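Local coordinates for viral structural protein 4 (Bombyx mori cytoplasmic polyhedrosis virus, PDB 6TZ0) that binds GTP and probably serves as a partner of the viral RNA-dependent RNA polymerase during transcription of the double-stranded RNA genome, at residues F2-L7 / L167-I172; D161-S166 / M321-G326; K203-L208 / T225-N230; G255-W260 / T268-L273; R276-D281 / K291-Y296. One frame throughout, in Å; residues are numbered along the deposited sequence.

Overall arrangement
Contacts 1 and 2 are neighbours, with centres about 15 Å apart: helix 162-166 of contact 2 leads directly into the turn and helix of contact 1, and Y164 OH sits 3.4 Å from I4 N. Contact 2 also reaches contact 4, because residues 321-322 run past N272 and the G255 end of the hairpin. Contacts 4 and 5 form one unit, centres about 9 Å apart, in which L293 packs on W260 and M269 and N272 N probably bonds to Y296 O. Contact 3 stands apart, its centre 21 to 27 Å from the others. Contact 5 approaches the GTP site, the K292 and S361 side chains being about 11 Å apart; this chain holds no GTP.

Contact 1 of 5, residues F2-L7 / L167-I172; sequences FAIDPL and LIPNYI
L167 meets the N-terminal loop through I4: its CB lies 3.8 Å from I4 CD1, and the two side chains cross obliquely. The same methyl also sits over the L167 carbonyl, with CD1 3.7 Å from L167 O. I4 reaches both because CG1 stands anti to the carbonyl carbon (chi1 -60°), and CD1 then extends away from the 2-7 backbone. At I168 the partner changes to A3, whose CB faces the second segment and is met by I168 CG1 at 3.8 Å, with CG2 and CD1 of the same isoleucine close by. P169 brings its ring alongside the backbone, CD lying 3.5 Å from A3 O. In the first turn of the helix, I172 adds the second isoleucine against A3: its CG2 approaches A3 CB at 3.8 Å, while CG1 lies beside A3 O. A3 CB thus lies between two isoleucines; the meeting side chains are all apolar, with carbonyl oxygens A3 O and L167 O against hydrocarbon. L12 of helix 10-15 touches both I4 and L167, and I168 rests on I158 of strand 157-159. The arrangement is that of an irregular N-terminal segment packed on the start of helix 170-176, with P169 at its N-cap.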
# COMPACT_ATOMS: atom_id res chain seq x y z
N PHE B 2 7.47 4.96 43.51
CA PHE B 2 7.47 3.79 42.65
C PHE B 2 6.41 3.92 41.56
O PHE B 2 5.48 4.73 41.66
CB PHE B 2 7.22 2.54 43.47
CG PHE B 2 8.34 2.18 44.38
CD1 PHE B 2 9.37 1.38 43.95
CD2 PHE B 2 8.38 2.68 45.67
CE1 PHE B 2 10.41 1.06 44.79
CE2 PHE B 2 9.41 2.37 46.50
CZ PHE B 2 10.43 1.56 46.06
N ALA B 3 6.56 3.12 40.51
CA ALA B 3 5.55 3.09 39.46
C ALA B 3 4.25 2.47 39.95
O ALA B 3 3.17 2.86 39.51
CB ALA B 3 6.08 2.33 38.25
N ILE B 4 4.35 1.51 40.87
CA ILE B 4 3.20 0.87 41.49
C ILE B 4 3.27 1.17 42.97
O ILE B 4 4.32 0.97 43.60
CB ILE B 4 3.19 -0.64 41.21
CG1 ILE B 4 3.12 -0.90 39.71
CG2 ILE B 4 2.02 -1.31 41.90
CD1 ILE B 4 3.46 -2.28 39.32
N ASP B 5 2.17 1.66 43.53
CA ASP B 5 2.12 2.13 44.90
C ASP B 5 2.27 0.96 45.87
O ASP B 5 1.44 0.04 45.83
CB ASP B 5 0.80 2.85 45.11
CG ASP B 5 0.77 3.69 46.36
OD1 ASP B 5 1.78 3.74 47.10
OD2 ASP B 5 -0.27 4.33 46.61
N PRO B 6 3.28 0.94 46.74
CA PRO B 6 3.41 -0.18 47.68
C PRO B 6 2.39 -0.16 48.79
O PRO B 6 2.12 -1.22 49.37
CB PRO B 6 4.83 -0.01 48.23
CG PRO B 6 5.53 0.85 47.27
CD PRO B 6 4.48 1.79 46.75
N LEU B 7 1.83 1.00 49.13
CA LEU B 7 0.84 1.05 50.19
C LEU B 7 -0.50 0.51 49.73
O LEU B 7 -1.30 0.05 50.56
CB LEU B 7 0.68 2.49 50.69
CG LEU B 7 1.90 3.13 51.34
CD1 LEU B 7 1.58 4.56 51.70
CD2 LEU B 7 2.33 2.36 52.57
N LEU B 167 1.94 -4.19 34.93
CA LEU B 167 1.03 -3.69 35.94
C LEU B 167 1.20 -2.21 36.22
O LEU B 167 0.53 -1.68 37.11
CB LEU B 167 1.22 -4.48 37.23
CG LEU B 167 0.84 -5.95 37.09
CD1 LEU B 167 1.23 -6.72 38.32
CD2 LEU B 167 -0.64 -6.07 36.84
N ILE B 168 2.09 -1.53 35.50
CA ILE B 168 2.24 -0.08 35.69
C ILE B 168 1.02 0.62 35.11
O ILE B 168 0.56 0.25 34.02
CB ILE B 168 3.54 0.40 35.03
CG1 ILE B 168 4.75 -0.20 35.74
CG2 ILE B 168 3.65 1.90 35.04
CD1 ILE B 168 6.07 0.06 35.04
N PRO B 169 0.44 1.59 35.82
CA PRO B 169 -0.70 2.34 35.28
C PRO B 169 -0.33 3.15 34.05
O PRO B 169 0.84 3.36 33.72
CB PRO B 169 -1.09 3.26 36.44
CG PRO B 169 -0.60 2.57 37.63
CD PRO B 169 0.66 1.89 37.24
N ASN B 170 -1.37 3.63 33.36
CA ASN B 170 -1.17 4.32 32.09
C ASN B 170 -0.55 5.69 32.29
O ASN B 170 0.32 6.09 31.51
CB ASN B 170 -2.49 4.44 31.34
CG ASN B 170 -2.96 3.13 30.77
OD1 ASN B 170 -2.17 2.35 30.25
ND2 ASN B 170 -4.25 2.87 30.86
N TYR B 171 -0.97 6.43 33.32
CA TYR B 171 -0.45 7.77 33.54
C TYR B 171 1.02 7.75 33.97
O TYR B 171 1.78 8.66 33.61
CB TYR B 171 -1.32 8.52 34.56
CG TYR B 171 -1.58 7.79 35.86
CD1 TYR B 171 -0.70 7.89 36.93
CD2 TYR B 171 -2.72 7.02 36.03
CE1 TYR B 171 -0.93 7.23 38.12
CE2 TYR B 171 -2.97 6.36 37.21
CZ TYR B 171 -2.07 6.47 38.25
OH TYR B 171 -2.31 5.81 39.43
N ILE B 172 1.45 6.71 34.67
CA ILE B 172 2.87 6.57 34.98
C ILE B 172 3.68 6.30 33.71
O ILE B 172 4.77 6.85 33.53
CB ILE B 172 3.07 5.48 36.05
CG1 ILE B 172 2.33 5.86 37.32
CG2 ILE B 172 4.54 5.28 36.37
CD1 ILE B 172 2.82 7.15 37.94

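Contact 2 of 5, residues D161-S166 / M321-G326; sequences DEKYQS and MMNPSG
The K163 and N323 backbones approach to 6.7 Å between CA atoms, where the start of helix 162-166 meets the extended segment that leads into helix 326-340. N323 points its side chain at the helix and crosses that of K163 at about a right angle. The amide oxygen does most of the touching: N323 OD1 lies 3.3 Å from K163 CB, and CG of the same lysine follows at 3.5 Å. These are contacts with the aliphatic root of K163; a bend at chi2 (67°) then carries the rest of the chain away, and only its CD and CE graze the N323 amide nitrogen from 4.2 Å.

E162 makes the polar link. Its chain is fully extended from CB outward, with CG anti to the backbone N (chi1 -177°), and it delivers OE2 to the backbone of the opposite segment, where G326 N donates a weak hydrogen bond of 3.4 Å. G326 opens helix 326-340, with S325 in the N-cap position before it. D161 holds the matching position on helix 162-166 and takes a weak bond from E162 N on OD1, while its OD2 is bonded to Y16 OH. The polymerase chain lies close by, its F467 packing on E162 and its R377 on S325.

The first turns of two helices are therefore linked, a carboxylate from one receiving the first N-H of the other. A negative group placed there would suit the positive end of the helix dipole, although the long bond suggests that the electrostatic gain is modest.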
# COMPACT_ATOMS: atom_id res chain seq x y z
N ASP B 161 11.44 -6.08 35.67
CA ASP B 161 10.68 -7.31 35.47
C ASP B 161 9.55 -7.03 34.48
O ASP B 161 9.06 -5.91 34.39
CB ASP B 161 10.12 -7.80 36.80
CG ASP B 161 9.62 -9.22 36.75
OD1 ASP B 161 9.73 -9.87 35.69
OD2 ASP B 161 9.11 -9.69 37.78
N GLU B 162 9.13 -8.06 33.76
CA GLU B 162 8.05 -7.87 32.79
C GLU B 162 6.68 -7.89 33.46
O GLU B 162 5.78 -7.13 33.08
CB GLU B 162 8.13 -8.94 31.70
CG GLU B 162 7.10 -8.80 30.60
CD GLU B 162 7.24 -9.85 29.52
OE1 GLU B 162 8.17 -10.68 29.61
OE2 GLU B 162 6.41 -9.86 28.59
N LYS B 163 6.51 -8.76 34.46
CA LYS B 163 5.29 -8.80 35.26
C LYS B 163 5.07 -7.50 36.03
O LYS B 163 3.93 -7.10 36.26
CB LYS B 163 5.35 -10.00 36.21
CG LYS B 163 4.17 -10.22 37.13
CD LYS B 163 2.93 -10.61 36.38
CE LYS B 163 1.88 -11.16 37.33
NZ LYS B 163 1.42 -10.15 38.32
N TYR B 164 6.15 -6.83 36.41
CA TYR B 164 6.02 -5.51 37.03
C TYR B 164 5.61 -4.46 36.00
O TYR B 164 4.78 -3.60 36.29
CB TYR B 164 7.34 -5.11 37.69
CG TYR B 164 7.27 -3.88 38.56
CD1 TYR B 164 6.88 -3.96 39.88
CD2 TYR B 164 7.57 -2.62 38.04
CE1 TYR B 164 6.81 -2.84 40.67
CE2 TYR B 164 7.49 -1.50 38.82
CZ TYR B 164 7.11 -1.61 40.13
OH TYR B 164 7.05 -0.47 40.90
N GLN B 165 6.19 -4.52 34.80
CA GLN B 165 5.93 -3.50 33.79
C GLN B 165 4.55 -3.62 33.18
O GLN B 165 4.01 -2.64 32.67
CB GLN B 165 6.99 -3.56 32.69
CG GLN B 165 8.34 -3.05 33.10
CD GLN B 165 9.38 -3.25 32.02
OE1 GLN B 165 9.09 -3.80 30.96
NE2 GLN B 165 10.61 -2.82 32.29
N SER B 166 3.97 -4.82 33.19
CA SER B 166 2.60 -4.97 32.71
C SER B 166 1.59 -4.35 33.66
O SER B 166 0.49 -4.01 33.23
CB SER B 166 2.27 -6.44 32.51
OG SER B 166 2.23 -7.11 33.75
N MET B 321 8.63 -18.11 41.22
CA MET B 321 8.12 -18.67 39.98
C MET B 321 8.24 -17.69 38.82
O MET B 321 8.04 -16.49 38.97
CB MET B 321 6.67 -19.09 40.12
CG MET B 321 6.47 -20.43 40.76
SD MET B 321 4.76 -20.93 40.66
CE MET B 321 4.83 -22.53 41.46
N MET B 322 8.55 -18.24 37.65
CA MET B 322 8.60 -17.47 36.42
C MET B 322 7.21 -17.07 35.97
O MET B 322 6.22 -17.78 36.19
CB MET B 322 9.26 -18.30 35.32
CG MET B 322 10.68 -18.67 35.59
SD MET B 322 11.45 -19.62 34.28
CE MET B 322 10.74 -21.22 34.60
N ASN B 323 7.13 -15.93 35.33
CA ASN B 323 5.89 -15.50 34.72
C ASN B 323 5.98 -15.68 33.21
O ASN B 323 7.03 -15.42 32.63
CB ASN B 323 5.60 -14.03 35.04
CG ASN B 323 5.49 -13.77 36.52
OD1 ASN B 323 6.30 -13.05 37.09
ND2 ASN B 323 4.51 -14.39 37.16
N PRO B 324 4.91 -16.14 32.57
CA PRO B 324 4.96 -16.35 31.12
C PRO B 324 4.99 -15.04 30.35
O PRO B 324 4.51 -14.00 30.80
CB PRO B 324 3.68 -17.13 30.84
CG PRO B 324 2.79 -16.84 31.97
CD PRO B 324 3.66 -16.66 33.16
N SER B 325 5.57 -15.11 29.15
CA SER B 325 5.71 -13.95 28.29
C SER B 325 4.35 -13.52 27.72
O SER B 325 3.43 -14.32 27.60
CB SER B 325 6.67 -14.25 27.14
OG SER B 325 6.75 -13.16 26.24
N GLY B 326 4.26 -12.25 27.37
CA GLY B 326 3.02 -11.71 26.85
C GLY B 326 2.76 -12.10 25.41
O GLY B 326 1.62 -12.42 25.05

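Contact 3 of 5, residues K203-L208 / T225-N230; sequences KRPFEL and TRSIFN
F206 and S227 carry the middle of a run of backbone bonds: F206 N donates to S227 O at 2.8 Å, and F206 O receives F229 N at 2.9 Å in a nearly straight bond (176°). R204 N to T225 O and L208 N to F229 O extend the pattern to either end.

Side chain to backbone bonding comes from R226. Bends at chi2 and chi3 fold its guanidinium back over the neighbouring strand, where NE donates to R204 O at 2.9 Å. That oxygen also accepts S227 N, and the two donors reach it from opposite faces of the carbonyl plane. R226 NH2 adds a weak bond to P205 O, with both acceptors at the edge of the guanidinium.

Together these bonds make a two-stranded parallel sheet, 204-208 beside 226-230, whose connection contains no helix or strand; I228 also bonds through its backbone to V249 and I251.

Among nonpolar and ring contacts, R226 NH2 comes to the edge of the F206 ring, 3.4 Å from CD1, with ring and guanidinium planes 82° apart. On the face shared by E207 and F229, these side chains run alongside, E207 CG 3.6 Å from F229 CD2; the carboxylate reaches on to N231. L208 CD1 meets I228 CG2 at 3.9 Å.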
# COMPACT_ATOMS: atom_id res chain seq x y z
N LYS B 203 11.89 -4.16 54.29
CA LYS B 203 12.73 -4.98 55.15
C LYS B 203 13.81 -5.66 54.33
O LYS B 203 13.56 -6.17 53.24
CB LYS B 203 11.89 -6.04 55.86
CG LYS B 203 10.92 -5.52 56.88
CD LYS B 203 10.19 -6.67 57.52
CE LYS B 203 9.39 -6.24 58.72
NZ LYS B 203 8.26 -5.36 58.34
N ARG B 204 15.03 -5.67 54.86
CA ARG B 204 16.13 -6.32 54.16
C ARG B 204 16.14 -7.81 54.51
O ARG B 204 16.13 -8.16 55.69
CB ARG B 204 17.46 -5.68 54.54
CG ARG B 204 18.66 -6.30 53.84
CD ARG B 204 18.66 -5.99 52.35
NE ARG B 204 19.70 -6.70 51.61
CZ ARG B 204 20.93 -6.24 51.39
NH1 ARG B 204 21.28 -5.06 51.85
NH2 ARG B 204 21.80 -6.96 50.70
N PRO B 205 16.15 -8.70 53.52
CA PRO B 205 16.10 -10.13 53.81
C PRO B 205 17.39 -10.66 54.42
O PRO B 205 18.48 -10.13 54.20
CB PRO B 205 15.85 -10.77 52.44
CG PRO B 205 15.24 -9.70 51.65
CD PRO B 205 15.88 -8.44 52.10
N PHE B 206 17.25 -11.74 55.19
CA PHE B 206 18.37 -12.46 55.77
C PHE B 206 18.19 -13.94 55.50
O PHE B 206 17.16 -14.51 55.86
CB PHE B 206 18.48 -12.20 57.27
CG PHE B 206 19.65 -12.87 57.91
CD1 PHE B 206 20.92 -12.35 57.77
CD2 PHE B 206 19.49 -14.02 58.66
CE1 PHE B 206 22.01 -12.97 58.35
CE2 PHE B 206 20.57 -14.64 59.24
CZ PHE B 206 21.83 -14.11 59.09
N GLU B 207 19.19 -14.56 54.90
CA GLU B 207 19.10 -15.95 54.47
C GLU B 207 19.63 -16.88 55.55
O GLU B 207 20.80 -16.78 55.93
CB GLU B 207 19.88 -16.14 53.17
CG GLU B 207 19.89 -17.56 52.67
CD GLU B 207 20.58 -17.70 51.33
OE1 GLU B 207 21.02 -16.67 50.78
OE2 GLU B 207 20.69 -18.83 50.83
N LEU B 208 18.78 -17.78 56.02
CA LEU B 208 19.20 -18.87 56.89
C LEU B 208 19.57 -20.07 56.02
O LEU B 208 18.75 -20.52 55.23
CB LEU B 208 18.10 -19.25 57.87
CG LEU B 208 17.69 -18.25 58.94
CD1 LEU B 208 16.49 -18.76 59.70
CD2 LEU B 208 18.85 -18.00 59.88
N THR B 225 13.01 -4.84 61.20
CA THR B 225 14.01 -4.43 60.22
C THR B 225 14.27 -5.49 59.16
O THR B 225 14.48 -5.16 58.00
CB THR B 225 15.31 -4.07 60.98
OG1 THR B 225 15.02 -3.06 61.95
CG2 THR B 225 16.39 -3.55 60.05
N ARG B 226 14.24 -6.77 59.53
CA ARG B 226 14.68 -7.83 58.64
C ARG B 226 13.56 -8.82 58.39
O ARG B 226 12.70 -9.04 59.24
CB ARG B 226 15.89 -8.56 59.23
CG ARG B 226 17.06 -7.65 59.58
CD ARG B 226 17.72 -7.04 58.37
NE ARG B 226 18.43 -8.00 57.53
CZ ARG B 226 19.71 -8.30 57.68
NH1 ARG B 226 20.41 -7.73 58.64
NH2 ARG B 226 20.29 -9.17 56.87
N SER B 227 13.57 -9.41 57.20
CA SER B 227 12.71 -10.52 56.85
C SER B 227 13.57 -11.76 56.64
O SER B 227 14.79 -11.66 56.50
CB SER B 227 11.88 -10.21 55.61
OG SER B 227 12.71 -10.04 54.48
N ILE B 228 12.95 -12.92 56.64
CA ILE B 228 13.67 -14.19 56.74
C ILE B 228 13.45 -15.00 55.47
O ILE B 228 12.31 -15.23 55.06
CB ILE B 228 13.23 -14.98 57.98
CG1 ILE B 228 13.56 -14.20 59.24
CG2 ILE B 228 13.86 -16.36 58.00
CD1 ILE B 228 15.03 -13.92 59.40
N PHE B 229 14.55 -15.42 54.86
CA PHE B 229 14.52 -16.37 53.75
C PHE B 229 15.02 -17.72 54.25
O PHE B 229 16.23 -17.92 54.43
CB PHE B 229 15.35 -15.84 52.58
CG PHE B 229 15.51 -16.82 51.47
CD1 PHE B 229 14.41 -17.35 50.83
CD2 PHE B 229 16.77 -17.15 51.01
CE1 PHE B 229 14.57 -18.24 49.80
CE2 PHE B 229 16.93 -18.03 49.96
CZ PHE B 229 15.83 -18.57 49.36
N ASN B 230 14.09 -18.64 54.47
CA ASN B 230 14.40 -19.97 54.97
C ASN B 230 14.96 -20.82 53.83
O ASN B 230 14.22 -21.19 52.91
CB ASN B 230 13.15 -20.59 55.57
CG ASN B 230 13.42 -21.87 56.33
OD1 ASN B 230 14.56 -22.31 56.46
ND2 ASN B 230 12.36 -22.48 56.84

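Contact 4 of 5, residues G255-W260 / T268-L273; sequences GCLITW and TMMVNL
I258 and M269 form one hydrogen-bonded pair of this antiparallel hairpin, C256 and V271 the other. I258 N donates to M269 O at 2.9 Å and M269 N returns to I258 O at 2.8 Å.

The face with C256, I258, M269 and V271 is the tightly packed one. I258 CD1 touches V271 CG2 at 3.9 Å, and I258 CG2 lies over one face of the W260 indole, toward its rim. M269 takes the edge instead, its CB in the ring plane 3.7 Å from W260 NE1. Extended chi1 and chi2 place M269 SD 4.9 Å from the centroid of the five-membered ring, an oblique Met-aromatic contact, and the bend at chi3 (-73°) turns CE back toward NE1. L293 of helix 290-296 closes over these side chains.

The opposite face is looser, and partly open to solvent at L257, T259 and T268, whereas M270 is buried against Q188 and H319. T259 and T268 meet through their CG2 methyls at 3.8 Å, and L257 CD1 reaches M270 CG at 4.2 Å.

Main-chain bonding sets the register; indole and tight hydrocarbon and sulfur packing mark one face, while the other mixes L257 and M270 with threonines, T268 OG1 bonding to T300 OG1.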
# COMPACT_ATOMS: atom_id res chain seq x y z
N GLY B 255 8.59 -21.60 43.58
CA GLY B 255 9.33 -22.40 42.62
C GLY B 255 10.63 -22.93 43.19
O GLY B 255 10.85 -22.96 44.40
N CYS B 256 11.51 -23.36 42.28
CA CYS B 256 12.81 -23.88 42.65
C CYS B 256 13.87 -23.33 41.72
O CYS B 256 13.59 -22.93 40.59
CB CYS B 256 12.85 -25.41 42.62
SG CYS B 256 11.92 -26.20 43.90
N LEU B 257 15.10 -23.31 42.21
CA LEU B 257 16.27 -23.04 41.39
C LEU B 257 17.27 -24.14 41.66
O LEU B 257 17.66 -24.36 42.81
CB LEU B 257 16.85 -21.65 41.68
CG LEU B 257 17.96 -21.15 40.77
CD1 LEU B 257 17.74 -19.71 40.49
CD2 LEU B 257 19.29 -21.30 41.46
N ILE B 258 17.69 -24.83 40.61
CA ILE B 258 18.57 -25.98 40.70
C ILE B 258 19.88 -25.63 40.01
O ILE B 258 19.87 -25.00 38.95
CB ILE B 258 17.92 -27.21 40.06
CG1 ILE B 258 16.53 -27.43 40.63
CG2 ILE B 258 18.74 -28.45 40.32
CD1 ILE B 258 15.72 -28.42 39.85
N THR B 259 21.01 -26.00 40.62
CA THR B 259 22.30 -25.93 39.95
C THR B 259 22.79 -27.35 39.69
O THR B 259 22.77 -28.19 40.58
CB THR B 259 23.33 -25.16 40.77
OG1 THR B 259 23.53 -25.80 42.03
CG2 THR B 259 22.87 -23.74 41.00
N TRP B 260 23.22 -27.59 38.46
CA TRP B 260 23.55 -28.92 37.98
C TRP B 260 25.04 -29.01 37.70
O TRP B 260 25.78 -28.04 37.85
CB TRP B 260 22.77 -29.22 36.70
CG TRP B 260 21.30 -29.29 36.85
CD1 TRP B 260 20.43 -28.25 36.72
CD2 TRP B 260 20.52 -30.45 37.08
NE1 TRP B 260 19.15 -28.69 36.90
CE2 TRP B 260 19.17 -30.04 37.12
CE3 TRP B 260 20.81 -31.80 37.28
CZ2 TRP B 260 18.13 -30.93 37.34
CZ3 TRP B 260 19.78 -32.68 37.49
CH2 TRP B 260 18.46 -32.24 37.53
N THR B 268 22.33 -23.55 35.72
CA THR B 268 21.24 -23.17 36.60
C THR B 268 19.89 -23.27 35.90
O THR B 268 19.74 -22.82 34.76
CB THR B 268 21.43 -21.75 37.13
OG1 THR B 268 21.41 -20.83 36.04
CG2 THR B 268 22.75 -21.62 37.86
N MET B 269 18.91 -23.84 36.60
CA MET B 269 17.59 -24.12 36.04
C MET B 269 16.50 -23.61 36.97
O MET B 269 16.45 -23.99 38.14
CB MET B 269 17.40 -25.63 35.83
CG MET B 269 16.09 -26.01 35.19
SD MET B 269 15.88 -27.79 35.11
CE MET B 269 17.02 -28.19 33.80
N MET B 270 15.62 -22.77 36.44
CA MET B 270 14.45 -22.29 37.17
C MET B 270 13.26 -23.20 36.86
O MET B 270 12.99 -23.49 35.69
CB MET B 270 14.12 -20.85 36.79
CG MET B 270 15.18 -19.86 37.20
SD MET B 270 14.85 -18.19 36.61
CE MET B 270 13.52 -17.71 37.69
N VAL B 271 12.57 -23.65 37.90
CA VAL B 271 11.48 -24.62 37.79
C VAL B 271 10.26 -24.05 38.49
O VAL B 271 10.36 -23.49 39.58
CB VAL B 271 11.88 -25.99 38.38
CG1 VAL B 271 10.75 -26.99 38.33
CG2 VAL B 271 13.06 -26.57 37.65
N ASN B 272 9.08 -24.20 37.86
CA ASN B 272 7.82 -23.74 38.42
C ASN B 272 7.13 -24.77 39.28
O ASN B 272 5.90 -24.82 39.32
CB ASN B 272 6.87 -23.30 37.31
CG ASN B 272 7.29 -22.03 36.66
OD1 ASN B 272 7.65 -22.01 35.49
ND2 ASN B 272 7.23 -20.96 37.40
N LEU B 273 7.88 -25.63 39.96
CA LEU B 273 7.31 -26.53 40.94
C LEU B 273 7.98 -26.29 42.28
O LEU B 273 9.09 -25.78 42.35
CB LEU B 273 7.48 -27.99 40.53
CG LEU B 273 6.73 -28.46 39.28
CD1 LEU B 273 7.07 -29.90 39.02
CD2 LEU B 273 5.24 -28.27 39.44

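Contact 5 of 5, residues R276-D281 / K291-Y296; sequences RDLGLD and KKLLFY
L278 and L280, on the loop that follows the hairpin of strands 255-261 and 266-271, pack against L293 and K292 of helix 290-296. Between the two loop leucines the chain makes an inverse gamma turn centred on G279, with a weak bond from L280 N back to L278 O, and this turn lets both side chains meet the helix.

Their common partner is L293: its CD2 lies 4.2 Å from L278 CD2 and equally far from L280 CD1, so a single methyl is met by both leucines. L278 has its CG anti to the backbone N (chi1 -175°), which sends the branch toward the helix; there its other methyl, CD1, approaches K292 CB at 3.9 Å. The L278 and K292 side chains run antiparallel alongside one another. The leucine cluster is buried and runs on into the hairpin, since I258 and V271 touch both L278 and L293.

This helix lies near the GTP-binding segment, with the L293 side chain about 12 Å from G358; F295 meets the ring of F362 on helix 359-374.

Toward the exposed D277, the contact turns polar. K292 extends straight beyond CG and carries its ammonium group to the loop backbone, with a long, weak ion pair to E289 as a second partner. K292 NZ donates to D277 O at 3.1 Å, tilted 34° from the carbonyl plane.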
# COMPACT_ATOMS: atom_id res chain seq x y z
N ARG B 276 8.76 -29.80 47.35
CA ARG B 276 8.01 -30.97 47.77
C ARG B 276 7.42 -31.72 46.58
O ARG B 276 7.50 -32.95 46.52
CB ARG B 276 6.91 -30.56 48.74
CG ARG B 276 6.11 -31.70 49.31
CD ARG B 276 5.06 -31.18 50.29
NE ARG B 276 5.69 -30.55 51.45
CZ ARG B 276 6.10 -31.21 52.53
NH1 ARG B 276 5.94 -32.52 52.60
NH2 ARG B 276 6.66 -30.55 53.53
N ASP B 277 6.83 -30.99 45.64
CA ASP B 277 6.22 -31.61 44.47
C ASP B 277 7.27 -32.22 43.56
O ASP B 277 7.17 -33.38 43.16
CB ASP B 277 5.38 -30.59 43.71
CG ASP B 277 4.15 -30.16 44.46
OD1 ASP B 277 3.64 -30.97 45.27
OD2 ASP B 277 3.70 -29.02 44.26
N LEU B 278 8.28 -31.44 43.21
CA LEU B 278 9.44 -31.93 42.47
C LEU B 278 10.31 -32.73 43.43
O LEU B 278 11.13 -32.16 44.15
CB LEU B 278 10.20 -30.76 41.87
CG LEU B 278 11.37 -31.07 40.96
CD1 LEU B 278 10.90 -31.73 39.67
CD2 LEU B 278 12.14 -29.81 40.67
N GLY B 279 10.14 -34.04 43.43
CA GLY B 279 10.81 -34.86 44.42
C GLY B 279 12.28 -35.11 44.13
O GLY B 279 12.65 -36.22 43.74
N LEU B 280 13.12 -34.10 44.31
CA LEU B 280 14.53 -34.18 43.99
C LEU B 280 15.36 -33.69 45.17
O LEU B 280 14.98 -32.74 45.85
CB LEU B 280 14.87 -33.36 42.75
CG LEU B 280 14.31 -33.82 41.41
CD1 LEU B 280 14.64 -32.80 40.34
CD2 LEU B 280 14.87 -35.17 41.04
N ASP B 281 16.50 -34.33 45.38
CA ASP B 281 17.47 -33.96 46.40
C ASP B 281 18.82 -33.71 45.74
O ASP B 281 18.99 -33.93 44.54
CB ASP B 281 17.58 -35.06 47.46
CG ASP B 281 16.30 -35.25 48.23
OD1 ASP B 281 15.53 -34.28 48.34
OD2 ASP B 281 16.07 -36.37 48.73
N LYS B 291 10.52 -35.72 33.34
CA LYS B 291 9.36 -35.16 32.64
C LYS B 291 8.83 -33.92 33.33
O LYS B 291 8.37 -32.99 32.66
CB LYS B 291 8.28 -36.23 32.50
CG LYS B 291 7.12 -35.84 31.63
CD LYS B 291 6.07 -36.93 31.55
CE LYS B 291 6.54 -38.09 30.69
NZ LYS B 291 6.62 -37.70 29.26
N LYS B 292 8.91 -33.86 34.66
CA LYS B 292 8.53 -32.66 35.39
C LYS B 292 9.47 -31.50 35.09
O LYS B 292 9.03 -30.35 34.95
CB LYS B 292 8.49 -32.93 36.89
CG LYS B 292 7.39 -33.86 37.33
CD LYS B 292 7.41 -34.02 38.83
CE LYS B 292 6.34 -34.98 39.30
NZ LYS B 292 6.41 -35.18 40.77
N LEU B 293 10.77 -31.80 34.99
CA LEU B 293 11.75 -30.78 34.61
C LEU B 293 11.50 -30.28 33.19
O LEU B 293 11.61 -29.08 32.92
CB LEU B 293 13.16 -31.35 34.71
CG LEU B 293 13.74 -31.70 36.07
CD1 LEU B 293 15.07 -32.38 35.87
CD2 LEU B 293 13.91 -30.45 36.88
N LEU B 294 11.18 -31.19 32.27
CA LEU B 294 10.88 -30.81 30.90
C LEU B 294 9.62 -29.97 30.81
O LEU B 294 9.56 -29.00 30.05
CB LEU B 294 10.74 -32.06 30.03
CG LEU B 294 10.38 -31.86 28.56
CD1 LEU B 294 11.50 -31.15 27.84
CD2 LEU B 294 10.07 -33.18 27.89
N PHE B 295 8.59 -30.32 31.58
CA PHE B 295 7.34 -29.58 31.49
C PHE B 295 7.39 -28.26 32.24
O PHE B 295 6.58 -27.38 31.95
CB PHE B 295 6.17 -30.41 32.02
CG PHE B 295 5.77 -31.57 31.15
CD1 PHE B 295 6.31 -31.74 29.88
CD2 PHE B 295 4.82 -32.48 31.58
CE1 PHE B 295 5.94 -32.80 29.09
CE2 PHE B 295 4.45 -33.54 30.78
CZ PHE B 295 5.01 -33.70 29.53
N TYR B 296 8.30 -28.09 33.20
CA TYR B 296 8.25 -26.90 34.05
C TYR B 296 9.58 -26.18 34.24
O TYR B 296 9.67 -25.32 35.12
CB TYR B 296 7.68 -27.27 35.42
CG TYR B 296 6.24 -27.70 35.35
CD1 TYR B 296 5.23 -26.76 35.22
CD2 TYR B 296 5.90 -29.04 35.37
CE1 TYR B 296 3.92 -27.15 35.13
CE2 TYR B 296 4.59 -29.43 35.28
CZ TYR B 296 3.60 -28.48 35.17
OH TYR B 296 2.29 -28.88 35.08